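Local structure of formiminoglutamase (4MYK) at residues Val237-Ser242 and Val254-Gln259. The protein catalyses the manganese-dependent hydrolysis of N-formimino-L-glutamate to glutamate and formamide, as an arginase-like metalloenzyme. The protein carries 1 engineered substitution. Numbering follows the deposited sequence.
Sequences VDSLKS and VGLSAQ. With MN (manganese (II) ion), chain C.
Leu256 is gripped through both its backbone polar atoms: its N donates to Ser239 O (2.8 Å), and its O accepts from Lys241 N at 2.9 Å. This isolated beta bridge pairs Leu240 with Leu256 and lays each leucine side chain against the opposing backbone. Leu256 CG, anti to its carbonyl carbon (chi1 -63°), comes alongside Ser239 O, and its CD1 reaches Ser239 OG at 3.9 Å; that hydroxyl is itself bonded to Asp236 O. Leu240 meets Leu256 across the bridge, CG to CB 4.3 Å, while its CD2 packs on Ala258 CA. Gly255 fits its place because a side-chain carbon there would collide with Ser239 O and with the carbonyl O of Val254. Lys241 runs its methylenes across the carbonyl oxygens of Gly255 and Leu256, CD 3.5 Å from Gly255 O, a course that suits a long aliphatic chain. Asp238, just before Ser239, chelates manganese through both carboxylate oxygens, with Asp146, His148 and Asp236 completing the protein ligands. The contact thus joins the metal-binding loop after strand 231-236 to the start of helix 258-270, N-capped by Ser257, with Leu256 packed among strands 141-145 and 231-236 and helix 208-214.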
ATOM      1  N   VAL A 237      -8.706   9.862  10.456  1.00 13.02           N
ATOM      2  CA  VAL A 237      -8.087   8.695   9.834  1.00 14.25           C
ATOM      3  C   VAL A 237      -7.809   8.851   8.321  1.00 15.63           C
ATOM      4  O   VAL A 237      -7.125   8.011   7.718  1.00 14.73           O
ATOM      5  CB  VAL A 237      -8.841   7.377  10.163  1.00 14.74           C
ATOM      6  CG1 VAL A 237      -8.783   7.101  11.651  1.00 16.35           C
ATOM      7  CG2 VAL A 237     -10.280   7.435   9.685  1.00 14.59           C
ATOM      8  N   ASP A 238      -8.317   9.932   7.719  1.00 15.48           N
ATOM      9  CA  ASP A 238      -7.994  10.225   6.323  1.00 13.73           C
ATOM     10  C   ASP A 238      -6.605  10.864   6.203  1.00 15.12           C
ATOM     11  O   ASP A 238      -6.206  11.332   5.130  1.00 15.72           O
ATOM     12  CB  ASP A 238      -9.094  11.048   5.635  1.00 14.37           C
ATOM     13  CG  ASP A 238      -9.085  12.519   6.026  1.00 17.62           C
ATOM     14  OD1 ASP A 238      -8.054  13.018   6.538  1.00 15.17           O
ATOM     15  OD2 ASP A 238     -10.121  13.188   5.799  1.00 15.09           O
ATOM     16  N   SER A 239      -5.874  10.867   7.319  1.00 15.57           N
ATOM     17  CA  SER A 239      -4.465  11.250   7.343  1.00 14.09           C
ATOM     18  C   SER A 239      -3.557  10.059   7.002  1.00 15.25           C
ATOM     19  O   SER A 239      -2.343  10.205   6.860  1.00 14.16           O
ATOM     20  CB  SER A 239      -4.102  11.790   8.718  1.00 13.30           C
ATOM     21  OG  SER A 239      -4.231  10.772   9.680  1.00 13.29           O
ATOM     22  N   LEU A 240      -4.146   8.869   6.913  1.00 15.25           N
ATOM     23  CA  LEU A 240      -3.417   7.681   6.471  1.00 15.87           C
ATOM     24  C   LEU A 240      -3.590   7.524   4.969  1.00 13.68           C
ATOM     25  O   LEU A 240      -4.614   7.907   4.407  1.00 15.98           O
ATOM     26  CB  LEU A 240      -3.949   6.418   7.151  1.00 13.21           C
ATOM     27  CG  LEU A 240      -3.646   6.080   8.614  1.00 15.18           C
ATOM     28  CD1 LEU A 240      -4.286   7.069   9.577  1.00 14.45           C
ATOM     29  CD2 LEU A 240      -4.130   4.660   8.879  1.00 13.19           C
ATOM     30  N   LYS A 241      -2.592   6.942   4.325  1.00 14.50           N
ATOM     31  CA  LYS A 241      -2.673   6.647   2.903  1.00 14.39           C
ATOM     32  C   LYS A 241      -3.813   5.659   2.630  1.00 12.26           C
ATOM     33  O   LYS A 241      -4.006   4.690   3.361  1.00 12.23           O
ATOM     34  CB  LYS A 241      -1.350   6.070   2.419  1.00 12.78           C
ATOM     35  CG  LYS A 241      -0.938   4.847   3.185  1.00 13.56           C
ATOM     36  CD  LYS A 241       0.562   4.779   3.313  1.00 20.31           C
ATOM     37  CE  LYS A 241       1.198   4.299   2.035  1.00 22.68           C
ATOM     38  NZ  LYS A 241       2.675   4.280   2.199  1.00 24.66           N
ATOM     39  N   SER A 242      -4.561   5.919   1.564  1.00 13.81           N
ATOM     40  CA  SER A 242      -5.679   5.068   1.191  1.00 13.07           C
ATOM     41  C   SER A 242      -5.255   3.649   0.813  1.00 13.36           C
ATOM     42  O   SER A 242      -6.093   2.758   0.739  1.00 12.40           O
ATOM     43  CB  SER A 242      -6.499   5.697   0.052  1.00 16.05           C
ATOM     44  OG  SER A 242      -5.690   6.020  -1.074  1.00 14.68           O
ATOM     45  N   VAL A 254      -1.352  10.041  -0.541  1.00 16.59           N
ATOM     46  CA  VAL A 254      -0.228   9.800   0.360  1.00 17.51           C
ATOM     47  C   VAL A 254      -0.664  10.078   1.797  1.00 17.58           C
ATOM     48  O   VAL A 254      -1.741  10.643   2.032  1.00 16.98           O
ATOM     49  CB  VAL A 254       1.015  10.660   0.022  1.00 13.94           C
ATOM     50  CG1 VAL A 254       1.663  10.194  -1.261  1.00 17.48           C
ATOM     51  CG2 VAL A 254       0.648  12.129  -0.068  1.00 16.92           C
ATOM     52  N   GLY A 255       0.180   9.682   2.749  1.00 14.87           N
ATOM     53  CA  GLY A 255      -0.114   9.874   4.153  1.00 15.17           C
ATOM     54  C   GLY A 255       0.458   8.787   5.043  1.00 15.59           C
ATOM     55  O   GLY A 255       1.269   7.964   4.616  1.00 18.83           O
ATOM     56  N   LEU A 256       0.024   8.790   6.295  1.00 14.02           N
ATOM     57  CA  LEU A 256       0.580   7.911   7.305  1.00 17.89           C
ATOM     58  C   LEU A 256       0.298   6.456   6.978  1.00 17.04           C
ATOM     59  O   LEU A 256      -0.766   6.123   6.476  1.00 15.17           O
ATOM     60  CB  LEU A 256       0.008   8.267   8.684  1.00 17.98           C
ATOM     61  CG  LEU A 256       0.315   9.668   9.236  1.00 17.17           C
ATOM     62  CD1 LEU A 256      -0.494   9.912  10.479  1.00 13.86           C
ATOM     63  CD2 LEU A 256       1.820   9.865   9.507  1.00 14.43           C
ATOM     64  N   SER A 257       1.248   5.581   7.267  1.00 14.40           N
ATOM     65  CA  SER A 257       0.978   4.167   7.101  1.00 15.53           C
ATOM     66  C   SER A 257       0.226   3.651   8.330  1.00 14.46           C
ATOM     67  O   SER A 257       0.181   4.307   9.373  1.00 13.93           O
ATOM     68  CB  SER A 257       2.273   3.385   6.891  1.00 15.91           C
ATOM     69  OG  SER A 257       3.068   3.397   8.060  1.00 15.56           O
ATOM     70  N   ALA A 258      -0.376   2.478   8.197  1.00 13.41           N
ATOM     71  CA  ALA A 258      -1.084   1.875   9.314  1.00 15.16           C
ATOM     72  C   ALA A 258      -0.144   1.659  10.513  1.00 13.85           C
ATOM     73  O   ALA A 258      -0.509   1.974  11.642  1.00 16.62           O
ATOM     74  CB  ALA A 258      -1.784   0.552   8.877  1.00 12.78           C
ATOM     75  N   GLN A 259       1.066   1.155  10.267  1.00 15.40           N
ATOM     76  CA  GLN A 259       2.050   0.952  11.342  1.00 13.81           C
ATOM     77  C   GLN A 259       2.398   2.250  12.080  1.00 15.27           C
ATOM     78  O   GLN A 259       2.517   2.268  13.304  1.00 14.55           O
ATOM     79  CB  GLN A 259       3.330   0.308  10.801  1.00 16.42           C
ATOM     80  CG  GLN A 259       4.253  -0.232  11.892  1.00 17.65           C
ATOM     81  CD  GLN A 259       3.538  -1.198  12.838  1.00 19.02           C
ATOM     82  OE1 GLN A 259       3.056  -2.254  12.422  1.00 20.91           O
ATOM     83  NE2 GLN A 259       3.474  -0.840  14.113  1.00 19.86           N
TER
HETATM   84 MN    MN C 401      -9.116  15.031   6.902  1.00 19.09          MN
HETATM   85  O   HOH W   1     -10.902  16.633   7.011  1.00 20.34           O